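Local coordinates for protein TetR family transcriptional regulator (Streptomyces coelicolor, PDB 6SRN) that probably binds DNA as a dimeric TetR-type transcriptional regulator of antibiotic production, and holds a furan-carboxylic acid bacterial hormone in a pocket, at residues V59-T62 and K63-Y67; E93-I97 and Q98-P102; R128-S131 and E132-S135; L204-L207 and M208-L212. All blocks are in the same frame, centred on the assembly; numbering follows the deposited sequence.

Interaction 1: residues V59-T62 and K63-Y67; sequences VGMT and KGAVY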
loop_
_atom_site.group_PDB
_atom_site.type_symbol
_atom_site.label_atom_id
_atom_site.label_comp_id
_atom_site.label_asym_id
_atom_site.label_seq_id
_atom_site.Cartn_x
_atom_site.Cartn_y
_atom_site.Cartn_z
ATOM N N VAL A 59 20.238 -12.566 -19.703
ATOM C CA VAL A 59 20.006 -13.990 -19.625
ATOM C C VAL A 59 20.850 -14.799 -20.599
ATOM O O VAL A 59 21.017 -16.002 -20.372
ATOM C CB VAL A 59 18.521 -14.330 -19.743
ATOM C CG1 VAL A 59 18.067 -14.293 -21.193
ATOM C CG2 VAL A 59 18.220 -15.665 -19.075
ATOM N N GLY A 60 21.402 -14.166 -21.645
ATOM C CA GLY A 60 22.350 -14.801 -22.534
ATOM C C GLY A 60 21.896 -15.015 -23.969
ATOM O O GLY A 60 22.622 -15.575 -24.803
ATOM N N MET A 61 20.727 -14.514 -24.315
ATOM C CA MET A 61 20.138 -14.956 -25.573
ATOM C C MET A 61 19.765 -13.762 -26.455
ATOM O O MET A 61 19.883 -12.617 -26.039
ATOM C CB MET A 61 19.032 -15.975 -25.262
ATOM C CG MET A 61 17.854 -15.455 -24.496
ATOM S SD MET A 61 16.930 -16.751 -23.642
ATOM C CE MET A 61 16.205 -17.559 -25.089
ATOM N N THR A 62 19.441 -14.006 -27.730
ATOM C CA THR A 62 19.003 -12.919 -28.620
ATOM C C THR A 62 17.588 -12.481 -28.261
ATOM O O THR A 62 16.821 -13.254 -27.683
ATOM C CB THR A 62 18.960 -13.355 -30.101
ATOM O OG1 THR A 62 18.019 -14.428 -30.245
ATOM C CG2 THR A 62 20.364 -13.772 -30.586
ATOM N N LYS A 63 17.236 -11.259 -28.630
ATOM C CA LYS A 63 15.857 -10.776 -28.416
ATOM C C LYS A 63 14.855 -11.699 -29.105
ATOM O O LYS A 63 13.797 -11.993 -28.534
ATOM C CB LYS A 63 15.628 -9.349 -28.920
ATOM C CG LYS A 63 16.223 -8.220 -28.086
ATOM C CD LYS A 63 15.853 -6.837 -28.653
ATOM C CE LYS A 63 14.393 -6.440 -28.409
ATOM N NZ LYS A 63 14.014 -5.071 -28.891
ATOM N N GLY A 64 15.143 -12.085 -30.349
ATOM C CA GLY A 64 14.231 -12.982 -31.096
ATOM C C GLY A 64 13.984 -14.295 -30.384
ATOM O O GLY A 64 12.856 -14.786 -30.317
ATOM N N ALA A 65 15.024 -14.845 -29.776
ATOM C CA ALA A 65 14.833 -16.044 -28.962
ATOM C C ALA A 65 13.974 -15.810 -27.689
ATOM O O ALA A 65 13.129 -16.626 -27.300
ATOM C CB ALA A 65 16.188 -16.641 -28.619
ATOM N N VAL A 66 14.180 -14.672 -27.003
ATOM C CA VAL A 66 13.312 -14.321 -25.897
ATOM C C VAL A 66 11.840 -14.148 -26.301
ATOM O O VAL A 66 10.924 -14.574 -25.584
ATOM C CB VAL A 66 13.789 -13.050 -25.164
ATOM C CG1 VAL A 66 12.833 -12.606 -24.064
ATOM C CG2 VAL A 66 15.152 -13.244 -24.555
ATOM N N TYR A 67 11.616 -13.505 -27.444
ATOM C CA TYR A 67 10.256 -13.260 -27.917
ATOM C C TYR A 67 9.500 -14.551 -28.225
ATOM O O TYR A 67 8.262 -14.561 -28.189
ATOM C CB TYR A 67 10.273 -12.343 -29.148
ATOM C CG TYR A 67 10.513 -10.856 -28.895
ATOM C CD1 TYR A 67 9.916 -10.182 -27.833
ATOM C CD2 TYR A 67 11.332 -10.135 -29.737
ATOM C CE1 TYR A 67 10.118 -8.822 -27.637
ATOM C CE2 TYR A 67 11.549 -8.762 -29.550
ATOM C CZ TYR A 67 10.951 -8.127 -28.483
ATOM O OH TYR A 67 11.168 -6.766 -28.310
#
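Met61 lays its side chain across Val66 and Ala65, in the turn of a predicted helix-turn-helix motif, where the loop after helix 52-59 enters helix 63-69. Met61 CG lies 3.5 Å from Val66 CG2, tighter than usual for two carbons, and the two side chains cross at about a right angle. A bend about the CG-SD bond of the methionine (chi3 -70°) brings its methyl group round, so that Met61 CE rests 3.6 Å from Ala65 CB. Ile34 of helix 31-49 touches both Met61 and Val66, adding a third helix to this small apolar patch. Val66 also reaches back to Val52 and Ala56 of helix 52-59, and so joins the turn to the preceding helix of the motif.

The polar half of the contact belongs to Thr62, the N-cap of helix 63-69. With chi1 at 61°, its hydroxyl stands between the backbone N and the carbonyl carbon and is turned toward the first turn of the helix. There Thr62 OG1 accepts a hydrogen bond from Ala65 N at 3.1 Å, the usual capping bond to an amide of the first turn. Two residues before the cap, Gly60, with positive phi, is where the chain leaves helix 52-59. One residue after the capped amide, regular helical bonding begins: Val66 N points at Thr62 O, 3.1 Å away, with an N-H...O angle of 165°.

Interaction 2: residues E93-I97 and Q98-P102; sequences EEIRI and QGFTP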
loop_
_atom_site.group_PDB
_atom_site.type_symbol
_atom_site.label_atom_id
_atom_site.label_comp_id
_atom_site.label_asym_id
_atom_site.label_seq_id
_atom_site.Cartn_x
_atom_site.Cartn_y
_atom_site.Cartn_z
ATOM N N GLU A 93 -0.096 -25.778 0.649
ATOM C CA GLU A 93 -0.207 -27.227 0.717
ATOM C C GLU A 93 0.954 -27.833 1.484
ATOM O O GLU A 93 0.751 -28.733 2.277
ATOM C CB GLU A 93 -0.315 -27.829 -0.698
ATOM C CG GLU A 93 -0.550 -29.343 -0.739
ATOM C CD GLU A 93 -1.895 -29.775 -0.151
ATOM O OE1 GLU A 93 -2.739 -28.926 0.250
ATOM O OE2 GLU A 93 -2.107 -31.004 -0.055
ATOM N N GLU A 94 2.162 -27.334 1.261
ATOM C CA GLU A 94 3.339 -27.844 1.986
ATOM C C GLU A 94 3.171 -27.645 3.519
ATOM O O GLU A 94 3.539 -28.497 4.323
ATOM C CB GLU A 94 4.566 -27.096 1.474
ATOM C CG GLU A 94 5.904 -27.487 2.078
ATOM C CD GLU A 94 7.006 -26.572 1.589
ATOM O OE1 GLU A 94 7.026 -26.249 0.378
ATOM O OE2 GLU A 94 7.845 -26.160 2.411
ATOM N N ILE A 95 2.607 -26.500 3.894
ATOM C CA ILE A 95 2.385 -26.185 5.301
ATOM C C ILE A 95 1.253 -27.043 5.903
ATOM O O ILE A 95 1.325 -27.592 7.014
ATOM C CB ILE A 95 2.074 -24.676 5.454
ATOM C CG1 ILE A 95 3.312 -23.843 5.109
ATOM C CG2 ILE A 95 1.635 -24.372 6.866
ATOM C CD1 ILE A 95 3.021 -22.424 4.728
ATOM N N ARG A 96 0.205 -27.203 5.120
ATOM C CA ARG A 96 -0.950 -27.978 5.550
ATOM C C ARG A 96 -0.607 -29.416 5.888
ATOM O O ARG A 96 -1.050 -29.941 6.916
ATOM C CB ARG A 96 -2.022 -27.975 4.444
ATOM C CG ARG A 96 -3.306 -28.665 4.855
ATOM C CD ARG A 96 -4.255 -28.868 3.669
ATOM N NE ARG A 96 -3.784 -29.890 2.752
ATOM C CZ ARG A 96 -3.916 -31.199 2.971
ATOM N NH1 ARG A 96 -4.533 -31.642 4.078
ATOM N NH2 ARG A 96 -3.453 -32.080 2.080
ATOM N N ILE A 97 0.152 -30.041 5.025
ATOM C CA ILE A 97 0.438 -31.449 5.240
ATOM C C ILE A 97 1.366 -31.681 6.450
ATOM O O ILE A 97 1.555 -32.811 6.893
ATOM C CB ILE A 97 0.907 -32.130 3.968
ATOM C CG1 ILE A 97 2.301 -31.696 3.539
ATOM C CG2 ILE A 97 -0.079 -31.880 2.845
ATOM C CD1 ILE A 97 2.969 -32.765 2.722
ATOM N N GLN A 98 1.900 -30.612 7.015
ATOM C CA GLN A 98 2.672 -30.746 8.256
ATOM C C GLN A 98 1.827 -30.616 9.508
ATOM O O GLN A 98 2.325 -30.798 10.631
ATOM C CB GLN A 98 3.779 -29.756 8.209
ATOM C CG GLN A 98 4.747 -30.167 7.135
ATOM C CD GLN A 98 5.901 -29.211 7.101
ATOM O OE1 GLN A 98 5.909 -28.243 6.343
ATOM N NE2 GLN A 98 6.923 -29.498 7.911
ATOM N N GLY A 99 0.533 -30.385 9.340
ATOM C CA GLY A 99 -0.366 -30.413 10.450
ATOM C C GLY A 99 -0.455 -29.132 11.217
ATOM O O GLY A 99 -0.930 -29.127 12.350
ATOM N N PHE A 100 -0.038 -28.026 10.602
ATOM C CA PHE A 100 -0.275 -26.734 11.252
ATOM C C PHE A 100 -1.794 -26.435 11.297
ATOM O O PHE A 100 -2.510 -26.816 10.385
ATOM C CB PHE A 100 0.545 -25.611 10.606
ATOM C CG PHE A 100 2.016 -25.757 10.866
ATOM C CD1 PHE A 100 2.574 -25.312 12.043
ATOM C CD2 PHE A 100 2.829 -26.390 9.940
ATOM C CE1 PHE A 100 3.925 -25.465 12.264
ATOM C CE2 PHE A 100 4.185 -26.543 10.161
ATOM C CZ PHE A 100 4.728 -26.070 11.326
ATOM N N THR A 101 -2.247 -25.813 12.369
ATOM C CA THR A 101 -3.659 -25.417 12.510
ATOM C C THR A 101 -4.046 -24.374 11.465
ATOM O O THR A 101 -3.182 -23.788 10.841
ATOM C CB THR A 101 -3.959 -24.806 13.900
ATOM O OG1 THR A 101 -3.281 -23.545 14.073
ATOM C CG2 THR A 101 -3.617 -25.788 15.038
ATOM N N PRO A 102 -5.346 -24.199 11.246
ATOM C CA PRO A 102 -5.765 -23.223 10.235
ATOM C C PRO A 102 -5.149 -21.834 10.425
ATOM O O PRO A 102 -4.609 -21.233 9.477
ATOM C CB PRO A 102 -7.288 -23.211 10.413
ATOM C CG PRO A 102 -7.586 -24.673 10.738
ATOM C CD PRO A 102 -6.502 -24.989 11.720
#
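Phe100 turns back over the end of helix 88-96 and meets Ile95, and these two residues form the close-packed part of the contact. Phe100 CD2 lies 3.9 Å from Ile95 CG2, the side chains crossing at about a right angle. The same ring carbon sits 3.5 Å from Ile95 O, which approaches the ring at its edge and in its plane. With CG2 anti to the backbone N, beside the carbonyl carbon, this methyl is the branch of Ile95 that meets the ring. The buried Ile95 side chain also touches Thr105, Glu108, Met109 and Arg112 of helix 102-119.

The opposite character is found on the solvent side, where charged groups of the last helical turn lie at the surface. Arg96 grips Glu93 side-on through two nitrogens: NE gives a bond of 2.9 Å to Glu93 OE1, while NH2 reaches OE2 at 2.7 Å. Both acceptors lie almost in the guanidinium plane, although each is met well out of the plane of the carboxylate. Glu94, also at the surface, sends its OE2 to a salt bridge with Arg112.

The backbone itself closes the helix: Gln98 N bonds to Ile95 O at 3.1 Å, and Gly99 N to Arg96 O at 2.9 Å. Residues Arg96 to Gly99 make a type I beta turn, and Gly99, with phi at 85°, leaves the helix in the positive-phi conformation of a Schellman motif.

Interaction 3: residues R128-S131 and E132-S135; sequences RLQS and ERAS. Unlike the reference sequence in segment 132-135: Ser135 (reference Phe).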
loop_
_atom_site.group_PDB
_atom_site.type_symbol
_atom_site.label_atom_id
_atom_site.label_comp_id
_atom_site.label_asym_id
_atom_site.label_seq_id
_atom_site.Cartn_x
_atom_site.Cartn_y
_atom_site.Cartn_z
ATOM N N ARG A 128 6.459 -4.379 -7.714
ATOM C CA ARG A 128 6.737 -3.129 -8.381
ATOM C C ARG A 128 5.885 -2.940 -9.610
ATOM O O ARG A 128 5.389 -1.835 -9.852
ATOM C CB ARG A 128 8.218 -3.011 -8.747
ATOM C CG ARG A 128 8.542 -1.668 -9.387
ATOM C CD ARG A 128 10.004 -1.331 -9.304
ATOM N NE ARG A 128 10.237 0.006 -9.872
ATOM C CZ ARG A 128 11.417 0.630 -9.843
ATOM N NH1 ARG A 128 12.464 0.042 -9.320
ATOM N NH2 ARG A 128 11.538 1.866 -10.342
ATOM N N LEU A 129 5.710 -3.986 -10.415
ATOM C CA LEU A 129 4.839 -3.877 -11.595
ATOM C C LEU A 129 3.402 -3.529 -11.193
ATOM O O LEU A 129 2.778 -2.652 -11.827
ATOM C CB LEU A 129 4.916 -5.161 -12.397
ATOM C CG LEU A 129 6.287 -5.451 -13.012
ATOM C CD1 LEU A 129 6.372 -6.884 -13.491
ATOM C CD2 LEU A 129 6.583 -4.497 -14.141
ATOM N N GLN A 130 2.880 -4.165 -10.153
ATOM C CA GLN A 130 1.527 -3.818 -9.639
ATOM C C GLN A 130 1.459 -2.394 -9.057
ATOM O O GLN A 130 0.400 -1.733 -9.110
ATOM C CB GLN A 130 1.055 -4.792 -8.592
ATOM C CG GLN A 130 0.813 -6.188 -9.102
ATOM C CD GLN A 130 -0.412 -6.300 -9.978
ATOM O OE1 GLN A 130 -0.578 -5.529 -10.926
ATOM N NE2 GLN A 130 -1.238 -7.269 -9.699
ATOM N N SER A 131 2.566 -1.911 -8.501
ATOM C CA SER A 131 2.598 -0.539 -7.963
ATOM C C SER A 131 2.415 0.460 -9.061
ATOM O O SER A 131 1.870 1.561 -8.827
ATOM C CB SER A 131 3.944 -0.218 -7.280
ATOM O OG SER A 131 4.878 0.320 -8.237
ATOM N N GLU A 132 2.928 0.110 -10.246
ATOM C CA GLU A 132 2.975 0.904 -11.428
ATOM C C GLU A 132 1.758 0.653 -12.303
ATOM O O GLU A 132 1.664 1.206 -13.350
ATOM C CB GLU A 132 4.281 0.645 -12.213
ATOM C CG GLU A 132 5.490 0.890 -11.293
ATOM C CD GLU A 132 6.859 0.874 -11.925
ATOM O OE1 GLU A 132 6.951 0.425 -13.093
ATOM O OE2 GLU A 132 7.847 1.288 -11.196
ATOM N N ARG A 133 0.779 -0.123 -11.838
ATOM C CA ARG A 133 -0.287 -0.564 -12.752
ATOM C C ARG A 133 -1.066 0.547 -13.454
ATOM O O ARG A 133 -1.491 0.345 -14.561
ATOM C CB ARG A 133 -1.309 -1.487 -12.086
ATOM C CG ARG A 133 -2.092 -0.823 -10.961
ATOM C CD ARG A 133 -2.756 -1.823 -10.041
ATOM N NE ARG A 133 -3.818 -2.590 -10.677
ATOM C CZ ARG A 133 -5.125 -2.326 -10.633
ATOM N NH1 ARG A 133 -5.630 -1.258 -9.992
ATOM N NH2 ARG A 133 -5.956 -3.164 -11.207
ATOM N N ALA A 134 -1.287 1.684 -12.783
ATOM C CA ALA A 134 -2.037 2.808 -13.363
ATOM C C ALA A 134 -1.351 3.431 -14.577
ATOM O O ALA A 134 -2.001 4.114 -15.371
ATOM C CB ALA A 134 -2.246 3.872 -12.294
ATOM N N SER A 135 -0.031 3.260 -14.685
ATOM C CA SER A 135 0.718 3.736 -15.848
ATOM C C SER A 135 1.577 2.667 -16.547
ATOM O O SER A 135 2.636 2.968 -17.087
ATOM C CB SER A 135 1.613 4.915 -15.437
ATOM O OG SER A 135 2.367 4.606 -14.287
HETATM O O HOH W 1 -2.921 -4.877 -12.056
HETATM O O HOH W 2 7.074 2.163 -8.611
HETATM O O HOH W 3 -0.173 2.774 -10.080
#
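Glu132 folds back along the last turn of helix 121-131 to meet Arg128, and its side chain can be followed outward atom by atom. CB lies beside the carbonyl oxygens of Arg128 and Leu129. CG, anti to its own carbonyl carbon (chi1 -55°), passes closer still, 3.1 Å from Arg128 O and 3.2 Å from Ser131 OG. The chain then runs extended, bringing CD over Arg128 CG and OE2 to the arginine's NE at 3.0 Å. This salt bridge is nearly straight, with an N-H...O angle of 176°. OE2 lies in the guanidinium plane, yet the nitrogen comes from above the carboxylate, the two planes standing 86° apart. Water 2 joins OE2 to Ser131 OG, while OE1 accepts from Tyr47 N. Arg128 NH1 binds Ala43 O, so both ends of the ion pair also hold helix 31-49.

The helix end is polar too. Arg128 O accepts from Ser131 OG at 2.7 Å and from Glu132 N at 3.2 Å, while Arg133 N turns to Gln130 O. Water 1 bridges Gln130 OE1, 2.7 Å away, to Arg133 NE, and Arg133 NH1 reaches Asn190 O of the second subunit. Gln130 lines the pocket of the furan ligand, its NE2 bound to Tyr85 OH and Pro141 O.

Such bonding implies that the side chain of Gln130 is probably held in its rotation by bonds at both its oxygen and its nitrogen, and that hydrogen bonds link the ligand pocket to the dimer interface through a single water.

Interaction 4: residues L204-L207 and M208-L212; sequences LREL and MFFAL
With CG anti to the backbone N in Arg205 (chi1 177°) and beside it in Phe209 (chi1 -75°), the two side chains converge one turn apart on helix 197-212, part of the TetR-like C-terminal domain. Arg205 CG lies 3.7 Å from Phe209 CD2, so the aliphatic stem rather than the guanidinium meets the ring. The charged end of Arg205 forms a salt bridge with Glu107, on helix 102-119, which also packs against the phenylalanine.

A second pair runs alongside: Leu204 and Met208 point the same way, with Leu204 CD1 3.9 Å from Met208 CG. Met208 then bends at chi2 and chi3, and it touches the Met208 of the second subunit. Toward that subunit, too, Glu206 forms a salt bridge with Arg165 of the partner chain, and Phe210 makes a cation-pi contact with the same arginine.

Under these side chains run i to i+4 backbone hydrogen bonds, from Leu204-Met208 to Leu207-Ala211. Arg205 O serves Phe209 twice: it takes the bond from Phe209 N at 2.8 Å, and it lies at the edge of the ring, in its plane, 3.4 Å from CD2.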
loop_
_atom_site.group_PDB
_atom_site.type_symbol
_atom_site.label_atom_id
_atom_site.label_comp_id
_atom_site.label_asym_id
_atom_site.label_seq_id
_atom_site.Cartn_x
_atom_site.Cartn_y
_atom_site.Cartn_z
ATOM N N LEU A 204 3.086 -5.666 13.566
ATOM C CA LEU A 204 1.719 -5.554 13.071
ATOM C C LEU A 204 0.981 -6.911 13.214
ATOM O O LEU A 204 -0.175 -6.916 13.643
ATOM C CB LEU A 204 1.760 -5.141 11.579
ATOM C CG LEU A 204 0.442 -5.223 10.801
ATOM C CD1 LEU A 204 -0.603 -4.347 11.426
ATOM C CD2 LEU A 204 0.698 -4.830 9.334
ATOM N N ARG A 205 1.617 -8.005 12.837
ATOM C CA ARG A 205 1.084 -9.376 12.971
ATOM C C ARG A 205 0.701 -9.651 14.421
ATOM O O ARG A 205 -0.362 -10.260 14.706
ATOM C CB ARG A 205 2.197 -10.283 12.511
ATOM C CG ARG A 205 2.138 -11.761 12.531
ATOM C CD ARG A 205 3.621 -12.082 12.398
ATOM N NE ARG A 205 4.137 -12.661 13.610
ATOM C CZ ARG A 205 3.751 -13.841 14.062
ATOM N NH1 ARG A 205 2.823 -14.549 13.408
ATOM N NH2 ARG A 205 4.287 -14.319 15.158
ATOM N N GLU A 206 1.501 -9.176 15.366
ATOM C CA GLU A 206 1.160 -9.420 16.775
ATOM C C GLU A 206 -0.219 -8.841 17.107
ATOM O O GLU A 206 -1.061 -9.497 17.779
ATOM C CB GLU A 206 2.261 -8.892 17.706
ATOM C CG GLU A 206 2.096 -9.356 19.158
ATOM C CD GLU A 206 1.081 -8.588 19.983
ATOM O OE1 GLU A 206 0.750 -7.401 19.714
ATOM O OE2 GLU A 206 0.621 -9.188 21.010
ATOM N N LEU A 207 -0.484 -7.644 16.624
ATOM C CA LEU A 207 -1.801 -7.056 16.842
ATOM C C LEU A 207 -2.899 -7.813 16.088
ATOM O O LEU A 207 -3.943 -8.144 16.643
ATOM C CB LEU A 207 -1.814 -5.612 16.355
ATOM C CG LEU A 207 -0.836 -4.638 16.994
ATOM C CD1 LEU A 207 -0.928 -3.286 16.299
ATOM C CD2 LEU A 207 -1.103 -4.493 18.473
ATOM N N MET A 208 -2.673 -8.099 14.811
ATOM C CA MET A 208 -3.731 -8.711 14.004
ATOM C C MET A 208 -4.077 -10.070 14.534
ATOM O O MET A 208 -5.255 -10.378 14.639
ATOM C CB MET A 208 -3.299 -8.807 12.553
ATOM C CG MET A 208 -2.966 -7.427 12.053
ATOM S SD MET A 208 -4.416 -6.509 11.602
ATOM C CE MET A 208 -5.133 -7.392 10.177
ATOM N N PHE A 209 -3.085 -10.895 14.839
ATOM C CA PHE A 209 -3.393 -12.248 15.312
ATOM C C PHE A 209 -3.896 -12.269 16.749
ATOM O O PHE A 209 -4.710 -13.127 17.066
ATOM C CB PHE A 209 -2.246 -13.201 15.044
ATOM C CG PHE A 209 -2.161 -13.576 13.614
ATOM C CD1 PHE A 209 -2.922 -14.617 13.081
ATOM C CD2 PHE A 209 -1.411 -12.796 12.761
ATOM C CE1 PHE A 209 -2.877 -14.894 11.713
ATOM C CE2 PHE A 209 -1.356 -13.097 11.420
ATOM C CZ PHE A 209 -2.102 -14.111 10.896
ATOM N N PHE A 210 -3.527 -11.285 17.556
ATOM C CA PHE A 210 -4.131 -11.140 18.896
ATOM C C PHE A 210 -5.635 -10.933 18.755
ATOM O O PHE A 210 -6.445 -11.537 19.516
ATOM C CB PHE A 210 -3.523 -9.997 19.678
ATOM C CG PHE A 210 -4.116 -9.844 21.041
ATOM C CD1 PHE A 210 -5.254 -9.068 21.244
ATOM C CD2 PHE A 210 -3.538 -10.489 22.101
ATOM C CE1 PHE A 210 -5.803 -8.941 22.511
ATOM C CE2 PHE A 210 -4.074 -10.376 23.365
ATOM C CZ PHE A 210 -5.218 -9.619 23.563
ATOM N N ALA A 211 -6.010 -10.150 17.746
ATOM C CA ALA A 211 -7.420 -9.848 17.470
ATOM C C ALA A 211 -8.184 -10.982 16.787
ATOM O O ALA A 211 -9.417 -11.007 16.836
ATOM C CB ALA A 211 -7.501 -8.589 16.658
ATOM N N LEU A 212 -7.493 -11.899 16.111
ATOM C CA LEU A 212 -8.132 -12.998 15.400
ATOM C C LEU A 212 -8.305 -14.221 16.278
ATOM O O LEU A 212 -9.225 -14.990 16.081
ATOM C CB LEU A 212 -7.366 -13.419 14.146
ATOM C CG LEU A 212 -7.393 -12.341 13.062
ATOM C CD1 LEU A 212 -6.367 -12.705 12.024
ATOM C CD2 LEU A 212 -8.754 -12.200 12.425
#

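All four contacts are local, each within one helix or at a helix end, but their chemistry follows their place. Interactions 1 and 2 are surface contacts: the first starts a helix of the predicted DNA-binding motif with a side-chain cap, the second ends helix 88-96 with a Schellman motif. Interaction 3, partly buried, is mostly polar, with an ion pair and waters at a helix end that bonds to helix 31-49 and the second subunit and borders the ligand pocket. Interaction 4 is buried and largely apolar, and it too touches that subunit. Interactions 1 and 3 both pack on helix 31-49, whereas interactions 2 and 4 both rest on helix 102-119.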